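Local structure of rhamnogalacturonan endolyase YesW (Bacillus subtilis, 2ZUX) at residues Lys59-Ala71 with Glu77-Gln89. The protein cleaves the rhamnogalacturonan type I backbone of plant cell-wall pectin by endo-type elimination, requiring calcium or manganese for activity. Residues are numbered along the deposited sequence; the frame is centred on the assembly and turned at random.
Sequences KNGSAGSTYTVRA and EQPASEKASVWAQ
R70 lays the aliphatic part of its side chain across that of E77, its CD 3.4 Å from the carboxylate carbon CD of E77, and flanks the CA of A80 with its CG. The chain of R70 is extended from CG to NE, which brings NH1 to OE1 of E77 for a salt bridge of 3.2 Å. OE1 lies at the edge of the guanidinium, near its plane, yet NH1 sits above the carboxylate, the two planes being 64° apart. The other oxygen, OE2, is hydrogen-bonded to Y40 OH and N38 ND2 of strand 36-41, and the Y40 ring also makes a cation-pi contact with R70. Replacing E77 by an alanine would probably leave the guanidinium without its carboxylate mate and take from Y40 OH and N38 ND2 the OE2 they share.

The segments meet along the beta hairpin of strands 66-73 and 76-87 in the N-terminal beta-sheet domain, with strand 66-73 flanked on its other side by strand 36-41. Y67 and A84 make an antiparallel hydrogen-bonded pair, joined by two bonds of 2.8 Å, Y67 N to A84 O and A84 N to Y67 O. Regular pairing gives way at S81, whose OG, placed between its own N and carbonyl carbon (chi1 66°), takes the N-H of V69 at 2.9 Å and donates to E82 O, while its backbone N donates to V69 O. Beside it, T68 CG2 packs alongside K83 CG.

Beyond the A84 pair, V86 CG2 meets the edge of the Y67 ring in its plane, 3.7 Å from CE2; the hydroxyl of Y67 is hydrogen-bonded to D58. Water carries the backbone link onward here: one molecule donates to A63 O and S65 O and accepts from V86 N, and another donates to A63 O and V86 O.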
ATOM      1  N   LYS A  59     -31.947 -12.085   3.253  1.00 25.58           N
ATOM      2  CA  LYS A  59     -32.614 -12.883   2.226  1.00 26.94           C
ATOM      3  C   LYS A  59     -33.812 -12.172   1.596  1.00 27.38           C
ATOM      4  O   LYS A  59     -34.206 -12.491   0.473  1.00 27.96           O
ATOM      5  CB  LYS A  59     -33.050 -14.233   2.808  1.00 27.32           C
ATOM      6  CG  LYS A  59     -31.909 -15.203   3.051  1.00 28.61           C
ATOM      7  CD  LYS A  59     -32.366 -16.419   3.844  1.00 30.90           C
ATOM      8  CE  LYS A  59     -31.190 -17.321   4.210  1.00 32.11           C
ATOM      9  NZ  LYS A  59     -30.268 -16.686   5.199  1.00 32.99           N
ATOM     10  N   ASN A  60     -34.378 -11.205   2.316  1.00 27.99           N
ATOM     11  CA  ASN A  60     -35.589 -10.510   1.876  1.00 28.43           C
ATOM     12  C   ASN A  60     -35.345  -9.169   1.181  1.00 28.28           C
ATOM     13  O   ASN A  60     -36.287  -8.539   0.694  1.00 28.42           O
ATOM     14  CB  ASN A  60     -36.551 -10.317   3.057  1.00 28.85           C
ATOM     15  CG  ASN A  60     -37.028 -11.636   3.650  1.00 30.22           C
ATOM     16  OD1 ASN A  60     -37.122 -12.652   2.955  1.00 32.10           O
ATOM     17  ND2 ASN A  60     -37.336 -11.621   4.941  1.00 32.09           N
ATOM     18  N   GLY A  61     -34.086  -8.735   1.136  1.00 27.95           N
ATOM     19  CA  GLY A  61     -33.743  -7.444   0.548  1.00 27.45           C
ATOM     20  C   GLY A  61     -33.828  -7.426  -0.967  1.00 27.21           C
ATOM     21  O   GLY A  61     -33.782  -8.474  -1.614  1.00 26.82           O
ATOM     22  N   SER A  62     -33.951  -6.228  -1.528  1.00 27.33           N
ATOM     23  CA  SER A  62     -34.011  -6.056  -2.977  1.00 27.50           C
ATOM     24  C   SER A  62     -33.001  -5.017  -3.462  1.00 27.32           C
ATOM     25  O   SER A  62     -32.347  -4.347  -2.660  1.00 27.30           O
ATOM     26  CB  SER A  62     -35.429  -5.663  -3.407  1.00 27.68           C
ATOM     27  OG  SER A  62     -35.652  -4.278  -3.207  1.00 28.72           O
ATOM     28  N   ALA A  63     -32.893  -4.877  -4.783  1.00 27.23           N
ATOM     29  CA  ALA A  63     -31.981  -3.911  -5.400  1.00 26.86           C
ATOM     30  C   ALA A  63     -32.292  -2.459  -5.024  1.00 26.47           C
ATOM     31  O   ALA A  63     -31.413  -1.596  -5.075  1.00 26.62           O
ATOM     32  CB  ALA A  63     -31.981  -4.081  -6.917  1.00 27.16           C
ATOM     33  N   GLY A  64     -33.544  -2.196  -4.647  1.00 25.98           N
ATOM     34  CA  GLY A  64     -33.970  -0.858  -4.241  1.00 25.33           C
ATOM     35  C   GLY A  64     -33.864  -0.578  -2.748  1.00 24.91           C
ATOM     36  O   GLY A  64     -34.139   0.536  -2.306  1.00 25.03           O
ATOM     37  N   SER A  65     -33.461  -1.583  -1.971  1.00 24.60           N
ATOM     38  CA  SER A  65     -33.356  -1.440  -0.513  1.00 24.13           C
ATOM     39  C   SER A  65     -32.203  -0.531  -0.080  1.00 23.63           C
ATOM     40  O   SER A  65     -31.206  -0.396  -0.792  1.00 23.25           O
ATOM     41  CB  SER A  65     -33.206  -2.813   0.147  1.00 24.41           C
ATOM     42  OG  SER A  65     -34.302  -3.660  -0.157  1.00 25.13           O
ATOM     43  N   THR A  66     -32.353   0.108   1.077  1.00 23.04           N
ATOM     44  CA  THR A  66     -31.248   0.838   1.698  1.00 22.64           C
ATOM     45  C   THR A  66     -31.040   0.318   3.114  1.00 21.93           C
ATOM     46  O   THR A  66     -31.989  -0.123   3.775  1.00 22.23           O
ATOM     47  CB  THR A  66     -31.451   2.374   1.722  1.00 22.96           C
ATOM     48  OG1 THR A  66     -32.547   2.705   2.578  1.00 23.85           O
ATOM     49  CG2 THR A  66     -31.714   2.927   0.321  1.00 23.82           C
ATOM     50  N   TYR A  67     -29.795   0.369   3.571  1.00 20.59           N
ATOM     51  CA  TYR A  67     -29.426  -0.205   4.858  1.00 19.70           C
ATOM     52  C   TYR A  67     -28.743   0.793   5.769  1.00 19.19           C
ATOM     53  O   TYR A  67     -28.064   1.712   5.311  1.00 18.96           O
ATOM     54  CB  TYR A  67     -28.517  -1.421   4.644  1.00 19.40           C
ATOM     55  CG  TYR A  67     -29.224  -2.574   3.978  1.00 19.05           C
ATOM     56  CD1 TYR A  67     -29.790  -3.598   4.734  1.00 18.89           C
ATOM     57  CD2 TYR A  67     -29.350  -2.628   2.588  1.00 18.95           C
ATOM     58  CE1 TYR A  67     -30.454  -4.652   4.126  1.00 18.61           C
ATOM     59  CE2 TYR A  67     -30.010  -3.670   1.971  1.00 19.42           C
ATOM     60  CZ  TYR A  67     -30.562  -4.679   2.744  1.00 19.33           C
ATOM     61  OH  TYR A  67     -31.213  -5.714   2.130  1.00 20.04           O
ATOM     62  N   THR A  68     -28.957   0.607   7.071  1.00 18.76           N
ATOM     63  CA  THR A  68     -28.199   1.284   8.108  1.00 18.68           C
ATOM     64  C   THR A  68     -27.858   0.242   9.161  1.00 18.13           C
ATOM     65  O   THR A  68     -28.487  -0.817   9.232  1.00 17.72           O
ATOM     66  CB  THR A  68     -28.982   2.441   8.768  1.00 18.95           C
ATOM     67  OG1 THR A  68     -30.248   1.959   9.239  1.00 19.86           O
ATOM     68  CG2 THR A  68     -29.198   3.595   7.787  1.00 19.34           C
ATOM     69  N   VAL A  69     -26.839   0.547   9.954  1.00 18.08           N
ATOM     70  CA  VAL A  69     -26.483  -0.259  11.106  1.00 18.30           C
ATOM     71  C   VAL A  69     -26.439   0.646  12.333  1.00 18.27           C
ATOM     72  O   VAL A  69     -26.085   1.821  12.231  1.00 18.36           O
ATOM     73  CB  VAL A  69     -25.141  -1.007  10.874  1.00 18.63           C
ATOM     74  CG1 VAL A  69     -24.515  -1.467  12.189  1.00 19.84           C
ATOM     75  CG2 VAL A  69     -25.358  -2.190   9.935  1.00 18.13           C
ATOM     76  N   ARG A  70     -26.833   0.102  13.481  1.00 18.28           N
ATOM     77  CA  ARG A  70     -26.736   0.817  14.745  1.00 18.75           C
ATOM     78  C   ARG A  70     -25.920  -0.022  15.712  1.00 17.92           C
ATOM     79  O   ARG A  70     -26.231  -1.198  15.928  1.00 18.05           O
ATOM     80  CB  ARG A  70     -28.126   1.096  15.332  1.00 18.71           C
ATOM     81  CG  ARG A  70     -29.029   1.924  14.426  1.00 20.19           C
ATOM     82  CD  ARG A  70     -30.340   2.288  15.113  1.00 21.02           C
ATOM     83  NE  ARG A  70     -31.373   2.612  14.131  1.00 25.76           N
ATOM     84  CZ  ARG A  70     -32.681   2.641  14.379  1.00 27.49           C
ATOM     85  NH1 ARG A  70     -33.147   2.365  15.592  1.00 28.33           N
ATOM     86  NH2 ARG A  70     -33.528   2.948  13.404  1.00 28.34           N
ATOM     87  N   ALA A  71     -24.870   0.575  16.273  1.00 17.76           N
ATOM     88  CA  ALA A  71     -24.093  -0.074  17.322  1.00 17.65           C
ATOM     89  C   ALA A  71     -24.914  -0.139  18.605  1.00 17.78           C
ATOM     90  O   ALA A  71     -25.753   0.730  18.865  1.00 18.09           O
ATOM     91  CB  ALA A  71     -22.785   0.670  17.565  1.00 17.62           C
ATOM     92  N   GLU A  77     -28.648   1.457  22.200  1.00 24.87           N
ATOM     93  CA  GLU A  77     -28.504   1.600  20.757  1.00 24.46           C
ATOM     94  C   GLU A  77     -28.024   3.004  20.382  1.00 24.18           C
ATOM     95  O   GLU A  77     -28.545   4.006  20.880  1.00 23.84           O
ATOM     96  CB  GLU A  77     -29.822   1.272  20.063  1.00 24.84           C
ATOM     97  CG  GLU A  77     -29.661   0.908  18.604  1.00 25.45           C
ATOM     98  CD  GLU A  77     -30.954   0.453  17.963  1.00 26.77           C
ATOM     99  OE1 GLU A  77     -32.012   1.065  18.238  1.00 28.94           O
ATOM    100  OE2 GLU A  77     -30.910  -0.506  17.167  1.00 27.00           O
ATOM    101  N   GLN A  78     -27.023   3.061  19.507  1.00 23.59           N
ATOM    102  CA  GLN A  78     -26.409   4.318  19.084  1.00 23.59           C
ATOM    103  C   GLN A  78     -27.070   4.837  17.804  1.00 23.04           C
ATOM    104  O   GLN A  78     -27.857   4.115  17.182  1.00 23.12           O
ATOM    105  CB  GLN A  78     -24.901   4.119  18.872  1.00 23.56           C
ATOM    106  CG  GLN A  78     -24.146   3.637  20.106  1.00 25.02           C
ATOM    107  CD  GLN A  78     -24.235   4.598  21.273  1.00 26.65           C
ATOM    108  OE1 GLN A  78     -23.776   5.738  21.190  1.00 27.78           O
ATOM    109  NE2 GLN A  78     -24.819   4.138  22.372  1.00 26.81           N
ATOM    110  N   PRO A  79     -26.773   6.096  17.415  1.00 23.08           N
ATOM    111  CA  PRO A  79     -27.340   6.628  16.172  1.00 22.84           C
ATOM    112  C   PRO A  79     -26.993   5.779  14.952  1.00 22.47           C
ATOM    113  O   PRO A  79     -25.938   5.134  14.924  1.00 22.19           O
ATOM    114  CB  PRO A  79     -26.688   8.009  16.052  1.00 22.96           C
ATOM    115  CG  PRO A  79     -26.339   8.387  17.446  1.00 23.29           C
ATOM    116  CD  PRO A  79     -25.934   7.097  18.100  1.00 23.05           C
ATOM    117  N   ALA A  80     -27.879   5.782  13.961  1.00 22.16           N
ATOM    118  CA  ALA A  80     -27.681   5.019  12.733  1.00 21.70           C
ATOM    119  C   ALA A  80     -26.438   5.463  11.970  1.00 21.32           C
ATOM    120  O   ALA A  80     -26.061   6.635  11.987  1.00 21.17           O
ATOM    121  CB  ALA A  80     -28.910   5.115  11.843  1.00 22.08           C
ATOM    122  N   SER A  81     -25.805   4.500  11.311  1.00 20.58           N
ATOM    123  CA  SER A  81     -24.718   4.762  10.383  1.00 20.27           C
ATOM    124  C   SER A  81     -25.223   5.573   9.199  1.00 20.71           C
ATOM    125  O   SER A  81     -26.424   5.822   9.067  1.00 20.88           O
ATOM    126  CB  SER A  81     -24.186   3.437   9.852  1.00 19.83           C
ATOM    127  OG  SER A  81     -25.179   2.794   9.072  1.00 18.05           O
ATOM    128  N   GLU A  82     -24.295   5.966   8.332  1.00 20.98           N
ATOM    129  CA  GLU A  82     -24.644   6.441   7.005  1.00 21.20           C
ATOM    130  C   GLU A  82     -25.488   5.382   6.284  1.00 21.33           C
ATOM    131  O   GLU A  82     -25.363   4.183   6.551  1.00 20.91           O
ATOM    132  CB  GLU A  82     -23.373   6.782   6.210  1.00 21.11           C
ATOM    133  CG  GLU A  82     -22.557   5.581   5.691  1.00 21.15           C
ATOM    134  CD  GLU A  82     -21.679   4.885   6.739  1.00 20.51           C
ATOM    135  OE1 GLU A  82     -21.566   5.370   7.895  1.00 20.52           O
ATOM    136  OE2 GLU A  82     -21.093   3.834   6.376  1.00 17.78           O
ATOM    137  N   LYS A  83     -26.358   5.830   5.387  1.00 21.63           N
ATOM    138  CA  LYS A  83     -27.182   4.928   4.587  1.00 21.80           C
ATOM    139  C   LYS A  83     -26.380   4.290   3.459  1.00 21.49           C
ATOM    140  O   LYS A  83     -25.568   4.957   2.818  1.00 21.62           O
ATOM    141  CB  LYS A  83     -28.375   5.677   3.990  1.00 22.31           C
ATOM    142  CG  LYS A  83     -29.422   6.073   5.004  1.00 24.03           C
ATOM    143  CD  LYS A  83     -30.625   6.730   4.335  1.00 26.61           C
ATOM    144  CE  LYS A  83     -31.718   7.040   5.351  1.00 28.03           C
ATOM    145  NZ  LYS A  83     -32.292   5.802   5.959  1.00 30.23           N
ATOM    146  N   ALA A  84     -26.614   3.001   3.228  1.00 20.82           N
ATOM    147  CA  ALA A  84     -25.992   2.289   2.115  1.00 20.38           C
ATOM    148  C   ALA A  84     -27.034   1.766   1.139  1.00 20.42           C
ATOM    149  O   ALA A  84     -27.996   1.112   1.535  1.00 20.64           O
ATOM    150  CB  ALA A  84     -25.124   1.136   2.629  1.00 20.19           C
ATOM    151  N   SER A  85     -26.839   2.056  -0.143  1.00 20.19           N
ATOM    152  CA  SER A  85     -27.677   1.465  -1.177  1.00 20.32           C
ATOM    153  C   SER A  85     -27.054   0.150  -1.647  1.00 19.73           C
ATOM    154  O   SER A  85     -25.908  -0.155  -1.305  1.00 20.14           O
ATOM    155  CB  SER A  85     -27.873   2.438  -2.344  1.00 20.72           C
ATOM    156  OG  SER A  85     -26.630   2.837  -2.887  1.00 22.62           O
ATOM    157  N   VAL A  86     -27.809  -0.628  -2.415  1.00 18.58           N
ATOM    158  CA  VAL A  86     -27.380  -1.962  -2.837  1.00 17.76           C
ATOM    159  C   VAL A  86     -26.616  -1.912  -4.154  1.00 17.06           C
ATOM    160  O   VAL A  86     -27.112  -1.370  -5.153  1.00 17.03           O
ATOM    161  CB  VAL A  86     -28.589  -2.929  -2.984  1.00 17.76           C
ATOM    162  CG1 VAL A  86     -28.161  -4.269  -3.560  1.00 18.39           C
ATOM    163  CG2 VAL A  86     -29.289  -3.132  -1.642  1.00 17.61           C
ATOM    164  N   TRP A  87     -25.413  -2.484  -4.160  1.00 16.08           N
ATOM    165  CA  TRP A  87     -24.645  -2.629  -5.391  1.00 15.52           C
ATOM    166  C   TRP A  87     -25.318  -3.647  -6.293  1.00 15.92           C
ATOM    167  O   TRP A  87     -25.479  -4.811  -5.920  1.00 16.22           O
ATOM    168  CB  TRP A  87     -23.244  -3.146  -5.093  1.00 14.93           C
ATOM    169  CG  TRP A  87     -22.329  -2.250  -4.329  1.00 14.27           C
ATOM    170  CD1 TRP A  87     -22.644  -1.121  -3.621  1.00 14.66           C
ATOM    171  CD2 TRP A  87     -20.925  -2.448  -4.174  1.00 13.49           C
ATOM    172  NE1 TRP A  87     -21.504  -0.602  -3.037  1.00 14.59           N
ATOM    173  CE2 TRP A  87     -20.437  -1.397  -3.371  1.00 13.84           C
ATOM    174  CE3 TRP A  87     -20.031  -3.414  -4.646  1.00 12.94           C
ATOM    175  CZ2 TRP A  87     -19.084  -1.291  -3.023  1.00 14.15           C
ATOM    176  CZ3 TRP A  87     -18.690  -3.307  -4.304  1.00 13.83           C
ATOM    177  CH2 TRP A  87     -18.232  -2.255  -3.498  1.00 14.59           C
ATOM    178  N   ALA A  88     -25.672  -3.211  -7.494  1.00 16.25           N
ATOM    179  CA  ALA A  88     -26.339  -4.083  -8.449  1.00 16.28           C
ATOM    180  C   ALA A  88     -25.374  -5.023  -9.173  1.00 16.11           C
ATOM    181  O   ALA A  88     -25.808  -5.960  -9.849  1.00 17.23           O
ATOM    182  CB  ALA A  88     -27.130  -3.258  -9.446  1.00 16.80           C
ATOM    183  N   GLN A  89     -24.074  -4.768  -9.025  1.00 14.94           N
ATOM    184  CA  GLN A  89     -23.020  -5.636  -9.555  1.00 14.37           C
ATOM    185  C   GLN A  89     -22.087  -6.030  -8.399  1.00 13.59           C
ATOM    186  O   GLN A  89     -22.102  -5.375  -7.354  1.00 13.68           O
ATOM    187  CB  GLN A  89     -22.242  -4.918 -10.657  1.00 13.90           C
ATOM    188  CG  GLN A  89     -23.083  -4.570 -11.894  1.00 15.06           C
ATOM    189  CD  GLN A  89     -22.393  -3.581 -12.798  1.00 15.55           C
ATOM    190  OE1 GLN A  89     -21.918  -2.534 -12.348  1.00 17.83           O
ATOM    191  NE2 GLN A  89     -22.334  -3.898 -14.083  1.00 14.95           N
TER
HETATM  192  O   HOH W   1     -30.564   0.257  -3.255  1.00 24.31           O
HETATM  193  O   HOH W   2     -29.318  -2.049  -6.616  1.00 27.11           O
HETATM  194  O   HOH W   3     -24.079   3.200  15.464  1.00 19.31           O